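Local coordinates for RegF protein (Neisseria gonorrhoeae, PDB 4HOJ), which binds glutathione and calcium, belongs to the glutathione S-transferase superfamily, and is probably a homologue of stringent starvation protein A, at residues 10-13 with 14-17; 92-95 with 96-99; 149-152 with 153-156; 177-180 with 181-185; 187-190 with 191-194. All coordinates share one frame; numbering follows the deposited sequence.

In the fold
From the N terminus, contact 1 (10-13 with 14-17) comes first, where the loop after strand 5-8 enters helix 13-25 of the thioredoxin-like domain. Contact 2 (92-95 with 96-99) is a stretch of helix 86-102, contact 3 (149-152 with 153-156) opens helix 151-161, contact 4 (177-180 with 181-185) lies on helix 175-185, and contact 5 (187-190 with 191-194) spans short helix 188-193. All five are local, follow in series and neither nest nor cross. Contact 3 touches the other four: I152 packs on L96, A155 O accepts from R17, D153 meets Y180, and F149 meets R187. F190 in contact 5 joins F185 to H16, tying the all-helical part back to contact 1.

Contact 1: residues 10-13 with 14-17; sequences ITCP and FSHR. With GSH (glutathione), chain C.
The sulfur of C12 serves as a helix cap: S15 N donates to C12 SG at 3.3 Å, an N-H...S angle of 163°, although the place of the sulfur is somewhat uncertain. The first torsion sets SG anti to the backbone N (chi1 172°), which turns it to the first helical turn. From there SG also lies at the edge of the F14 ring, 5.5 Å from the ring centroid, and 3.9 Å from F14 CB. The backbone of C12 takes part too, H16 N donating to C12 O at 2.9 Å. A longer bond of 3.2 Å joins R17 N to P13 O. This Cys-Pro-Phe-Ser start of helix 13-25 occupies the place where glutathione transferases of this thioredoxin-like fold bring their N-terminal helix to the thiol, consistent with the covalent link of C12 to glutathione seen for this protein. Glutathione CB1 lies over one face of the F14 ring near the rim, 3.7 Å above the plane, while O12 of the same glutathione approaches F14 CD1 at 3.3 Å. At the ring edge, in its plane, comes R17 NH1, while F14 CE1 lies over the rim of one guanidinium face. R17 is fixed by a salt bridge to E100 and by hydrogen bonds to S65 and A155 O; S15 OG bonds to G9 N, and H16 ND1 to R162.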
loop_
_atom_site.group_PDB
_atom_site.type_symbol
_atom_site.label_atom_id
_atom_site.label_comp_id
_atom_site.label_asym_id
_atom_site.label_seq_id
_atom_site.Cartn_x
_atom_site.Cartn_y
_atom_site.Cartn_z
ATOM N N ILE A 10 -6.570 -22.122 -3.671
ATOM C CA ILE A 10 -7.157 -22.827 -2.523
ATOM C C ILE A 10 -6.242 -22.879 -1.313
ATOM O O ILE A 10 -6.695 -23.097 -0.194
ATOM C CB ILE A 10 -7.616 -24.211 -2.896
ATOM C CG1 ILE A 10 -6.474 -25.122 -3.361
ATOM C CG2 ILE A 10 -8.695 -24.114 -4.023
ATOM C CD1 ILE A 10 -6.923 -26.571 -3.578
ATOM N N THR A 11 -4.949 -22.672 -1.523
ATOM C CA THR A 11 -4.035 -22.597 -0.353
ATOM C C THR A 11 -3.404 -21.233 -0.228
ATOM O O THR A 11 -2.475 -21.076 0.560
ATOM C CB THR A 11 -2.941 -23.700 -0.318
ATOM O OG1 THR A 11 -2.123 -23.570 -1.480
ATOM C CG2 THR A 11 -3.579 -25.099 -0.280
ATOM N N CYS A 12 -3.903 -20.233 -0.944
ATOM C CA CYS A 12 -3.229 -18.947 -0.993
ATOM C C CYS A 12 -3.656 -18.068 0.191
ATOM O O CYS A 12 -4.852 -17.744 0.288
ATOM C CB CYS A 12 -3.605 -18.264 -2.319
ATOM S SG CYS A 12 -3.034 -16.566 -2.457
ATOM N N PRO A 13 -2.698 -17.633 1.018
ATOM C CA PRO A 13 -3.111 -16.806 2.173
ATOM C C PRO A 13 -3.688 -15.462 1.750
ATOM O O PRO A 13 -4.478 -14.877 2.499
ATOM C CB PRO A 13 -1.812 -16.668 3.021
ATOM C CG PRO A 13 -0.661 -16.929 1.992
ATOM C CD PRO A 13 -1.262 -17.978 1.014
ATOM N N PHE A 14 -3.272 -14.929 0.602
ATOM C CA PHE A 14 -3.760 -13.629 0.151
ATOM C C PHE A 14 -5.152 -13.742 -0.352
ATOM O O PHE A 14 -6.006 -12.903 -0.031
ATOM C CB PHE A 14 -2.793 -13.039 -0.894
ATOM C CG PHE A 14 -1.397 -12.888 -0.355
ATOM C CD1 PHE A 14 -1.116 -11.864 0.527
ATOM C CD2 PHE A 14 -0.423 -13.789 -0.654
ATOM C CE1 PHE A 14 0.146 -11.704 1.044
ATOM C CE2 PHE A 14 0.860 -13.683 -0.096
ATOM C CZ PHE A 14 1.140 -12.627 0.764
ATOM N N SER A 15 -5.474 -14.851 -1.036
ATOM C CA SER A 15 -6.868 -15.153 -1.415
ATOM C C SER A 15 -7.757 -15.403 -0.178
ATOM O O SER A 15 -8.934 -15.031 -0.157
ATOM C CB SER A 15 -6.916 -16.433 -2.317
ATOM O OG SER A 15 -6.195 -16.198 -3.554
ATOM N N HIS A 16 -7.162 -16.047 0.815
ATOM C CA HIS A 16 -7.850 -16.345 2.057
ATOM C C HIS A 16 -8.348 -15.032 2.708
ATOM O O HIS A 16 -9.486 -14.950 3.195
ATOM C CB HIS A 16 -6.881 -17.121 2.932
ATOM C CG HIS A 16 -7.488 -17.711 4.158
ATOM N ND1 HIS A 16 -6.717 -18.421 5.040
ATOM C CD2 HIS A 16 -8.748 -17.640 4.692
ATOM C CE1 HIS A 16 -7.482 -18.829 6.049
ATOM N NE2 HIS A 16 -8.720 -18.358 5.871
ATOM N N ARG A 17 -7.539 -13.959 2.633
ATOM C CA ARG A 17 -7.967 -12.683 3.224
ATOM C C ARG A 17 -9.253 -12.237 2.560
ATOM O O ARG A 17 -10.197 -11.785 3.239
ATOM C CB ARG A 17 -6.942 -11.541 2.985
ATOM C CG ARG A 17 -5.604 -11.716 3.589
ATOM C CD ARG A 17 -4.712 -10.559 3.115
ATOM N NE ARG A 17 -3.500 -10.428 3.930
ATOM C CZ ARG A 17 -2.493 -9.625 3.569
ATOM N NH1 ARG A 17 -2.451 -9.049 2.349
ATOM N NH2 ARG A 17 -1.505 -9.493 4.431
HETATM N N1 GSH C . 0.690 -8.894 -3.048
HETATM C CA1 GSH C . -0.251 -9.967 -3.484
HETATM C C1 GSH C . -1.561 -9.805 -2.805
HETATM O O11 GSH C . -2.620 -10.146 -3.391
HETATM O O12 GSH C . -1.552 -9.359 -1.643
HETATM C CB1 GSH C . 0.370 -11.360 -3.309
HETATM C CG1 GSH C . -0.443 -12.475 -3.976
HETATM C CD1 GSH C . 0.386 -13.741 -4.077
HETATM O OE1 GSH C . 1.512 -13.850 -3.647
HETATM N N2 GSH C . -0.319 -14.780 -4.665
HETATM C CA2 GSH C . 0.369 -16.055 -4.866
HETATM C C2 GSH C . 0.397 -16.289 -6.355
HETATM O O2 GSH C . -0.493 -16.060 -7.159
HETATM C CB2 GSH C . -0.307 -17.241 -4.265
HETATM S SG2 GSH C . -0.574 -17.112 -2.519
HETATM N N3 GSH C . 1.602 -16.974 -6.802
HETATM C CA3 GSH C . 1.810 -17.284 -8.205
HETATM C C3 GSH C . 3.023 -16.530 -8.652
HETATM O O31 GSH C . 3.638 -15.635 -7.978
HETATM O O32 GSH C . 3.424 -16.816 -9.803
#

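Contact 2: residues 92-95 with 96-99; sequences GRLV and LYRM
V95 O takes the shortest bond of this turn, from M99 N at 2.8 Å, with an N-H...O angle of 165°. The same oxygen is 3.3 Å from M99 CG, because the methionine leaves its helix with CG lying beside its own backbone N (chi1 -65°), over the preceding turn. V95 CG1 completes this i to i+4 pair, reaching M99 CG at 4.2 Å. On another side of the helix L94 CD1 approaches Y97 CD2 at 4.4 Å, obliquely to the ring, a loose apolar contact three residues apart. The backbone ladder is regular: L96 N donates to G92 O at 2.9 Å, Y97 N to R93 O, and R98 N to L94 O, the last with an angle of 168°. L96 lies back along the helix as well, its CG 3.6 Å from G92 O. The two arginines find their strongest partners beyond these residues, R93 at E74 of the second subunit and R98 at E102. Helix 86-102 of the glutathione transferase fold thus has two differently occupied sides: V95, L96 and M99 pack against I152 of helix 151-161, whereas R93, L94, Y97 and R98 contribute to the contact with the second subunit.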
loop_
_atom_site.group_PDB
_atom_site.type_symbol
_atom_site.label_atom_id
_atom_site.label_comp_id
_atom_site.label_asym_id
_atom_site.label_seq_id
_atom_site.Cartn_x
_atom_site.Cartn_y
_atom_site.Cartn_z
ATOM N N GLY A 92 -4.454 2.229 11.375
ATOM C CA GLY A 92 -4.667 0.894 10.837
ATOM C C GLY A 92 -4.061 0.710 9.483
ATOM O O GLY A 92 -3.467 -0.321 9.221
ATOM N N ARG A 93 -4.184 1.709 8.608
ATOM C CA ARG A 93 -3.546 1.577 7.292
ATOM C C ARG A 93 -2.057 1.454 7.439
ATOM O O ARG A 93 -1.403 0.739 6.669
ATOM C CB ARG A 93 -3.883 2.774 6.423
ATOM C CG ARG A 93 -5.267 2.691 5.935
ATOM C CD ARG A 93 -5.357 3.801 4.922
ATOM N NE ARG A 93 -6.713 4.073 4.563
ATOM C CZ ARG A 93 -7.405 5.150 4.919
ATOM N NH1 ARG A 93 -6.882 6.154 5.673
ATOM N NH2 ARG A 93 -8.662 5.160 4.517
ATOM N N LEU A 94 -1.454 2.134 8.411
ATOM C CA LEU A 94 -0.012 2.000 8.601
ATOM C C LEU A 94 0.352 0.641 9.149
ATOM O O LEU A 94 1.374 0.088 8.716
ATOM C CB LEU A 94 0.483 3.171 9.496
ATOM C CG LEU A 94 2.006 3.208 9.649
ATOM C CD1 LEU A 94 2.735 3.360 8.275
ATOM C CD2 LEU A 94 2.381 4.354 10.622
ATOM N N VAL A 95 -0.465 0.106 10.067
ATOM C CA VAL A 95 -0.242 -1.264 10.536
ATOM C C VAL A 95 -0.309 -2.258 9.354
ATOM O O VAL A 95 0.608 -3.092 9.168
ATOM C CB VAL A 95 -1.216 -1.674 11.635
ATOM C CG1 VAL A 95 -1.107 -3.194 11.890
ATOM C CG2 VAL A 95 -0.892 -0.915 12.880
ATOM N N LEU A 96 -1.257 -2.083 8.450
ATOM C CA LEU A 96 -1.360 -2.952 7.257
ATOM C C LEU A 96 -0.112 -2.852 6.431
ATOM O O LEU A 96 0.429 -3.843 5.931
ATOM C CB LEU A 96 -2.579 -2.603 6.400
ATOM C CG LEU A 96 -3.991 -2.962 6.796
ATOM C CD1 LEU A 96 -5.065 -2.346 5.887
ATOM C CD2 LEU A 96 -4.142 -4.497 6.686
ATOM N N TYR A 97 0.380 -1.624 6.181
ATOM C CA TYR A 97 1.562 -1.425 5.366
ATOM C C TYR A 97 2.753 -2.106 6.038
ATOM O O TYR A 97 3.534 -2.811 5.362
ATOM C CB TYR A 97 1.809 0.112 5.204
ATOM C CG TYR A 97 3.121 0.376 4.472
ATOM C CD1 TYR A 97 3.198 0.344 3.081
ATOM C CD2 TYR A 97 4.260 0.649 5.157
ATOM C CE1 TYR A 97 4.413 0.535 2.394
ATOM C CE2 TYR A 97 5.484 0.875 4.482
ATOM C CZ TYR A 97 5.556 0.768 3.109
ATOM O OH TYR A 97 6.732 0.923 2.431
ATOM N N ARG A 98 2.942 -1.900 7.344
ATOM C CA ARG A 98 4.070 -2.550 7.991
ATOM C C ARG A 98 3.947 -4.071 7.986
ATOM O O ARG A 98 4.975 -4.746 7.865
ATOM C CB ARG A 98 4.240 -2.021 9.398
ATOM C CG ARG A 98 4.731 -0.542 9.331
ATOM C CD ARG A 98 5.341 -0.019 10.599
ATOM N NE ARG A 98 6.392 -0.898 11.073
ATOM C CZ ARG A 98 6.796 -0.934 12.329
ATOM N NH1 ARG A 98 6.288 -0.049 13.206
ATOM N NH2 ARG A 98 7.732 -1.814 12.682
ATOM N N MET A 99 2.747 -4.637 8.135
ATOM C CA MET A 99 2.615 -6.099 8.002
ATOM C C MET A 99 2.995 -6.560 6.614
ATOM O O MET A 99 3.641 -7.595 6.451
ATOM C CB MET A 99 1.211 -6.562 8.334
ATOM C CG MET A 99 0.815 -6.324 9.785
ATOM S SD MET A 99 -0.584 -7.339 10.253
ATOM C CE MET A 99 -1.870 -6.558 9.278
#

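Contact 3: residues 149-152 with 153-156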
loop_
_atom_site.group_PDB
_atom_site.type_symbol
_atom_site.label_atom_id
_atom_site.label_comp_id
_atom_site.label_asym_id
_atom_site.label_seq_id
_atom_site.Cartn_x
_atom_site.Cartn_y
_atom_site.Cartn_z
ATOM N N PHE A 149 -13.279 -5.766 16.028
ATOM C CA PHE A 149 -12.753 -6.524 14.885
ATOM C C PHE A 149 -12.665 -5.630 13.678
ATOM O O PHE A 149 -13.575 -4.859 13.408
ATOM C CB PHE A 149 -13.733 -7.662 14.600
ATOM C CG PHE A 149 -13.372 -8.493 13.389
ATOM C CD1 PHE A 149 -12.338 -9.395 13.452
ATOM C CD2 PHE A 149 -14.081 -8.361 12.184
ATOM C CE1 PHE A 149 -12.031 -10.188 12.332
ATOM C CE2 PHE A 149 -13.787 -9.147 11.070
ATOM C CZ PHE A 149 -12.747 -10.048 11.136
ATOM N N SER A 150 -11.587 -5.762 12.900
ATOM C CA SER A 150 -11.401 -4.897 11.733
ATOM C C SER A 150 -10.696 -5.586 10.607
ATOM O O SER A 150 -10.239 -6.738 10.741
ATOM C CB SER A 150 -10.586 -3.606 12.028
ATOM O OG SER A 150 -9.226 -3.935 12.250
ATOM N N MET A 151 -10.578 -4.851 9.503
ATOM C CA MET A 151 -9.870 -5.359 8.314
ATOM C C MET A 151 -8.412 -5.684 8.630
ATOM O O MET A 151 -7.769 -6.489 7.970
ATOM C CB MET A 151 -9.886 -4.252 7.263
ATOM C CG MET A 151 -9.319 -4.785 6.000
ATOM S SD MET A 151 -10.546 -5.884 5.312
ATOM C CE MET A 151 -11.615 -4.670 4.542
ATOM N N ILE A 152 -7.877 -5.046 9.657
ATOM C CA ILE A 152 -6.518 -5.346 10.045
ATOM C C ILE A 152 -6.369 -6.782 10.581
ATOM O O ILE A 152 -5.422 -7.519 10.279
ATOM C CB ILE A 152 -5.913 -4.242 10.980
ATOM C CG1 ILE A 152 -6.290 -2.799 10.562
ATOM C CG2 ILE A 152 -4.399 -4.425 11.031
ATOM C CD1 ILE A 152 -6.298 -2.399 9.142
ATOM N N ASP A 153 -7.358 -7.198 11.361
ATOM C CA ASP A 153 -7.448 -8.600 11.779
ATOM C C ASP A 153 -7.617 -9.556 10.595
ATOM O O ASP A 153 -6.987 -10.611 10.503
ATOM C CB ASP A 153 -8.624 -8.780 12.736
ATOM C CG ASP A 153 -8.527 -7.841 13.943
ATOM O OD1 ASP A 153 -7.618 -8.052 14.778
ATOM O OD2 ASP A 153 -9.343 -6.928 14.051
ATOM N N VAL A 154 -8.421 -9.141 9.646
ATOM C CA VAL A 154 -8.626 -9.940 8.452
ATOM C C VAL A 154 -7.315 -10.170 7.731
ATOM O O VAL A 154 -7.010 -11.312 7.312
ATOM C CB VAL A 154 -9.605 -9.258 7.492
ATOM C CG1 VAL A 154 -9.598 -9.932 6.107
ATOM C CG2 VAL A 154 -11.010 -9.256 8.095
ATOM N N ALA A 155 -6.519 -9.107 7.565
ATOM C CA ALA A 155 -5.285 -9.217 6.756
ATOM C C ALA A 155 -4.267 -10.187 7.429
ATOM O O ALA A 155 -3.550 -10.899 6.742
ATOM C CB ALA A 155 -4.708 -7.826 6.573
ATOM N N LEU A 156 -4.216 -10.191 8.761
ATOM C CA LEU A 156 -3.255 -11.014 9.457
ATOM C C LEU A 156 -3.718 -12.469 9.623
ATOM O O LEU A 156 -2.891 -13.367 9.690
ATOM C CB LEU A 156 -3.039 -10.389 10.839
ATOM C CG LEU A 156 -2.072 -11.154 11.764
ATOM C CD1 LEU A 156 -0.662 -11.280 11.143
ATOM C CD2 LEU A 156 -1.988 -10.418 13.113
HETATM O O HOH W 1 -9.019 -4.462 14.924
#
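The F149 ring lies across the side chains of D153 and V154, with CE1 3.7 Å from D153 CB and CZ 3.6 Å from V154 CG2. Ring and carboxylate planes are only 13° apart, and both side chains approach the ring obliquely. D153 folds back over the helix start, CG beside its own backbone N (chi1 -56°), which delivers OD2 to S150 N at 2.8 Å. OD2 uses its anti lone pair for that bond. S150 OG in turn accepts from I152 N at 3.1 Å, the N-cap bond, and a water bridges the two side chains, accepting from S150 OG at 2.7 Å and donating to D153 OD2 at 2.6 Å. OD1 bonds to Y180 OH and I144 N; the four polar partners are consistent with a charged carboxylate. Further along, M151 SD touches V154 CB at 4.1 Å. M151 and V154 face helix 13-25 through V21, and I152 faces helix 86-102. S150 as N-cap and D153, bonded back to S150 N, form a capping box, with the cap's own bond going to I152 N; F149 and V154 add a hydrophobic staple, a combination well known at the start of this helix in glutathione transferases.

Contact 4: residues 177-180 with 181-185. With CA (calcium ion), chain E.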
loop_
_atom_site.group_PDB
_atom_site.type_symbol
_atom_site.label_atom_id
_atom_site.label_comp_id
_atom_site.label_asym_id
_atom_site.label_seq_id
_atom_site.Cartn_x
_atom_site.Cartn_y
_atom_site.Cartn_z
ATOM N N LEU A 177 -0.939 -13.499 21.707
ATOM C CA LEU A 177 -1.204 -13.544 20.277
ATOM C C LEU A 177 -1.943 -14.835 19.882
ATOM O O LEU A 177 -2.839 -14.838 19.023
ATOM C CB LEU A 177 0.109 -13.427 19.515
ATOM C CG LEU A 177 -0.054 -13.478 17.998
ATOM C CD1 LEU A 177 -0.821 -12.268 17.513
ATOM C CD2 LEU A 177 1.298 -13.636 17.295
ATOM N N LEU A 178 -1.563 -15.959 20.475
ATOM C CA LEU A 178 -2.200 -17.224 20.103
ATOM C C LEU A 178 -3.649 -17.299 20.615
ATOM O O LEU A 178 -4.510 -17.861 19.929
ATOM C CB LEU A 178 -1.388 -18.411 20.642
ATOM C CG LEU A 178 -0.008 -18.555 19.968
ATOM C CD1 LEU A 178 0.728 -19.740 20.571
ATOM C CD2 LEU A 178 -0.150 -18.746 18.490
ATOM N N LYS A 179 -3.916 -16.714 21.773
ATOM C CA LYS A 179 -5.283 -16.679 22.296
ATOM C C LYS A 179 -6.138 -15.792 21.388
ATOM O O LYS A 179 -7.269 -16.158 21.026
ATOM C CB LYS A 179 -5.309 -16.180 23.746
ATOM C CG LYS A 179 -6.737 -15.932 24.270
ATOM C CD LYS A 179 -6.822 -15.785 25.771
ATOM C CE LYS A 179 -8.230 -15.361 26.177
ATOM N NZ LYS A 179 -8.486 -15.632 27.608
ATOM N N TYR A 180 -5.598 -14.632 21.018
ATOM C CA TYR A 180 -6.225 -13.793 19.997
ATOM C C TYR A 180 -6.504 -14.548 18.690
ATOM O O TYR A 180 -7.622 -14.447 18.147
ATOM C CB TYR A 180 -5.378 -12.518 19.734
ATOM C CG TYR A 180 -5.591 -11.867 18.380
ATOM C CD1 TYR A 180 -6.612 -10.924 18.170
ATOM C CD2 TYR A 180 -4.771 -12.196 17.302
ATOM C CE1 TYR A 180 -6.793 -10.331 16.944
ATOM C CE2 TYR A 180 -4.955 -11.616 16.085
ATOM C CZ TYR A 180 -5.963 -10.691 15.902
ATOM O OH TYR A 180 -6.125 -10.113 14.664
ATOM N N ALA A 181 -5.525 -15.294 18.189
ATOM C CA ALA A 181 -5.732 -15.989 16.933
ATOM C C ALA A 181 -6.917 -16.945 17.094
ATOM O O ALA A 181 -7.724 -17.025 16.187
ATOM C CB ALA A 181 -4.506 -16.749 16.537
ATOM N N GLU A 182 -7.001 -17.686 18.195
ATOM C CA GLU A 182 -8.162 -18.571 18.412
ATOM C C GLU A 182 -9.519 -17.843 18.387
ATOM O O GLU A 182 -10.517 -18.379 17.854
ATOM C CB GLU A 182 -8.007 -19.405 19.692
ATOM C CG GLU A 182 -6.815 -20.362 19.642
ATOM C CD GLU A 182 -6.756 -21.235 18.385
ATOM O OE1 GLU A 182 -7.788 -21.833 17.972
ATOM O OE2 GLU A 182 -5.655 -21.315 17.795
ATOM N N ARG A 183 -9.581 -16.632 18.915
ATOM C CA ARG A 183 -10.813 -15.857 18.814
ATOM C C ARG A 183 -11.162 -15.536 17.365
ATOM O O ARG A 183 -12.329 -15.660 17.006
ATOM C CB ARG A 183 -10.730 -14.588 19.648
ATOM C CG ARG A 183 -11.061 -14.862 21.114
ATOM C CD ARG A 183 -11.372 -13.576 21.870
ATOM N NE ARG A 183 -10.413 -12.531 21.517
ATOM C CZ ARG A 183 -9.242 -12.374 22.117
ATOM N NH1 ARG A 183 -8.883 -13.176 23.117
ATOM N NH2 ARG A 183 -8.435 -11.410 21.740
ATOM N N ILE A 184 -10.178 -15.139 16.547
ATOM C CA ILE A 184 -10.456 -14.879 15.156
ATOM C C ILE A 184 -10.968 -16.148 14.472
ATOM O O ILE A 184 -11.940 -16.106 13.688
ATOM C CB ILE A 184 -9.183 -14.411 14.448
ATOM C CG1 ILE A 184 -8.690 -13.125 15.108
ATOM C CG2 ILE A 184 -9.457 -14.190 12.932
ATOM C CD1 ILE A 184 -9.743 -11.972 15.141
ATOM N N PHE A 185 -10.343 -17.286 14.779
ATOM C CA PHE A 185 -10.656 -18.507 14.034
ATOM C C PHE A 185 -12.022 -19.072 14.434
ATOM O O PHE A 185 -12.574 -19.885 13.665
ATOM C CB PHE A 185 -9.639 -19.604 14.287
ATOM C CG PHE A 185 -8.200 -19.222 13.981
ATOM C CD1 PHE A 185 -7.860 -18.267 12.991
ATOM C CD2 PHE A 185 -7.181 -19.878 14.681
ATOM C CE1 PHE A 185 -6.485 -18.004 12.753
ATOM C CE2 PHE A 185 -5.854 -19.592 14.442
ATOM C CZ PHE A 185 -5.520 -18.637 13.464
HETATM CA CA CA E . -3.641 -20.116 18.246
HETATM O O HOH W 2 -2.150 -21.403 16.778
#
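E182 OE2 binds a calcium ion at 2.4 Å, with a water as a further ligand at 2.5 Å. CG of the glutamate, beside its own backbone N (chi1 -63°), lies 3.4 Å from L178 O; the bend at chi2 (-51°) then turns the carboxylate back toward the metal. L178 faces the ion with its backbone O, about 2.9 Å from the calcium ion, CB standing 3.7 Å away. The backbone bond from E182 N to L178 O joins these two residues of the site one turn apart. A second cluster is built round the Y180 ring. I184 CG1 sits over one face, 4.0 Å from the ring centroid and 22° off the normal, a CH-pi contact; R183 NH2 comes in at the edge, the guanidinium plane steeply inclined to the ring. Y180 CA covers one face of that guanidinium, and K179 CG lies 3.7 Å from R183 NH1. Farther out, the Y180 hydroxyl meets D153, R183 NH2 bonds to K142 O, and L160 and A157 of helix 151-161 pack against Y180, A181 and I184. OE2 of E182 binds the metal and OE1 the arginine R202 in a salt bridge, among their partners. With positive charge at both oxygens, E182 is probably held in its ionised form, and the salt bridge would help orient OE2 toward the calcium ion.

Contact 5: residues 187-190 with 191-194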
loop_
_atom_site.group_PDB
_atom_site.type_symbol
_atom_site.label_atom_id
_atom_site.label_comp_id
_atom_site.label_asym_id
_atom_site.label_seq_id
_atom_site.Cartn_x
_atom_site.Cartn_y
_atom_site.Cartn_z
ATOM N N ARG A 187 -14.612 -17.198 14.488
ATOM C CA ARG A 187 -15.656 -16.405 13.854
ATOM C C ARG A 187 -16.314 -17.238 12.734
ATOM O O ARG A 187 -15.644 -17.890 11.932
ATOM C CB ARG A 187 -15.101 -15.119 13.250
ATOM C CG ARG A 187 -14.527 -14.145 14.282
ATOM C CD ARG A 187 -14.010 -12.849 13.641
ATOM N NE ARG A 187 -15.073 -12.066 12.974
ATOM C CZ ARG A 187 -15.774 -11.135 13.599
ATOM N NH1 ARG A 187 -15.573 -10.904 14.881
ATOM N NH2 ARG A 187 -16.708 -10.483 12.939
ATOM N N GLU A 188 -17.634 -17.196 12.677
ATOM C CA GLU A 188 -18.390 -17.941 11.700
ATOM C C GLU A 188 -17.856 -17.725 10.283
ATOM O O GLU A 188 -17.706 -18.666 9.521
ATOM C CB GLU A 188 -19.867 -17.501 11.789
ATOM C CG GLU A 188 -20.778 -18.211 10.861
ATOM C CD GLU A 188 -22.232 -17.815 11.074
ATOM O OE1 GLU A 188 -22.594 -16.671 10.732
ATOM O OE2 GLU A 188 -23.008 -18.630 11.602
ATOM N N ALA A 189 -17.538 -16.484 9.927
ATOM C CA ALA A 189 -17.119 -16.199 8.541
ATOM C C ALA A 189 -15.712 -16.668 8.303
ATOM O O ALA A 189 -15.346 -16.959 7.168
ATOM C CB ALA A 189 -17.225 -14.705 8.223
ATOM N N PHE A 190 -14.915 -16.755 9.367
ATOM C CA PHE A 190 -13.587 -17.301 9.177
ATOM C C PHE A 190 -13.707 -18.769 8.771
ATOM O O PHE A 190 -13.054 -19.206 7.806
ATOM C CB PHE A 190 -12.723 -17.134 10.437
ATOM C CG PHE A 190 -11.346 -17.686 10.245
ATOM C CD1 PHE A 190 -11.111 -19.036 10.495
ATOM C CD2 PHE A 190 -10.309 -16.887 9.755
ATOM C CE1 PHE A 190 -9.838 -19.576 10.235
ATOM C CE2 PHE A 190 -9.044 -17.419 9.496
ATOM C CZ PHE A 190 -8.810 -18.781 9.747
ATOM N N ILE A 191 -14.475 -19.512 9.528
ATOM C CA ILE A 191 -14.678 -20.914 9.184
ATOM C C ILE A 191 -15.286 -21.122 7.798
ATOM O O ILE A 191 -14.809 -21.986 7.032
ATOM C CB ILE A 191 -15.508 -21.600 10.233
ATOM C CG1 ILE A 191 -14.752 -21.593 11.556
ATOM C CG2 ILE A 191 -15.837 -23.044 9.831
ATOM C CD1 ILE A 191 -15.685 -21.667 12.739
ATOM N N GLU A 192 -16.290 -20.295 7.448
ATOM C CA GLU A 192 -16.869 -20.368 6.104
ATOM C C GLU A 192 -15.864 -20.125 5.002
ATOM O O GLU A 192 -15.932 -20.715 3.932
ATOM C CB GLU A 192 -17.970 -19.331 5.911
ATOM C CG GLU A 192 -19.250 -19.557 6.693
ATOM C CD GLU A 192 -20.230 -18.407 6.483
ATOM O OE1 GLU A 192 -19.907 -17.226 6.753
ATOM O OE2 GLU A 192 -21.359 -18.680 6.053
ATOM N N ALA A 193 -14.932 -19.209 5.235
ATOM C CA ALA A 193 -13.946 -18.842 4.248
ATOM C C ALA A 193 -12.858 -19.848 3.983
ATOM O O ALA A 193 -12.212 -19.813 2.909
ATOM C CB ALA A 193 -13.307 -17.536 4.642
ATOM N N LEU A 194 -12.642 -20.795 4.909
ATOM C CA LEU A 194 -11.584 -21.805 4.724
ATOM C C LEU A 194 -11.939 -22.732 3.580
ATOM O O LEU A 194 -13.073 -23.237 3.487
ATOM C CB LEU A 194 -11.461 -22.658 5.996
ATOM C CG LEU A 194 -10.866 -21.939 7.227
ATOM C CD1 LEU A 194 -11.091 -22.820 8.456
ATOM C CD2 LEU A 194 -9.389 -21.670 7.035
HETATM O O HOH W 3 -21.169 -15.424 8.317
#
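The F190 ring is approached obliquely by L194, whose CD2 lies 3.9 Å from F190 CE1, and by the backbone N of I191 near its root. Four aromatic rings meet it: F20 edge-to-face, and those of H16, F185 and W161 at intermediate inclinations. The ring reaches them because CG stands opposite the backbone N (chi1 -180°), carrying it off the helix toward helices 13-25 and 151-161. Short helix 188-193 follows R187, its N-cap residue, in the all-helical part of the glutathione transferase fold. I191 N donates to R187 O at 3.1 Å with an angle of 167°, and E192 N to E188 O at 3.0 Å. Toward the end of the segment A193 N bonds to A189 O, while the bonds from L194 N and A193 N to F190 O are weak. L194 CG lies 3.5 Å from that same F190 O, folded back over the last turn. On the exposed side, E192 OE1 comes within 3.5 Å of A189 CA. A water within bonding distance of both E188 OE1 and E192 OE1 (2.7 Å to the latter) lies between two carboxylates whose OE1 atoms are 4.8 Å apart. R187 turns elsewhere, to a salt bridge with E24 and a cation-pi contact with F149.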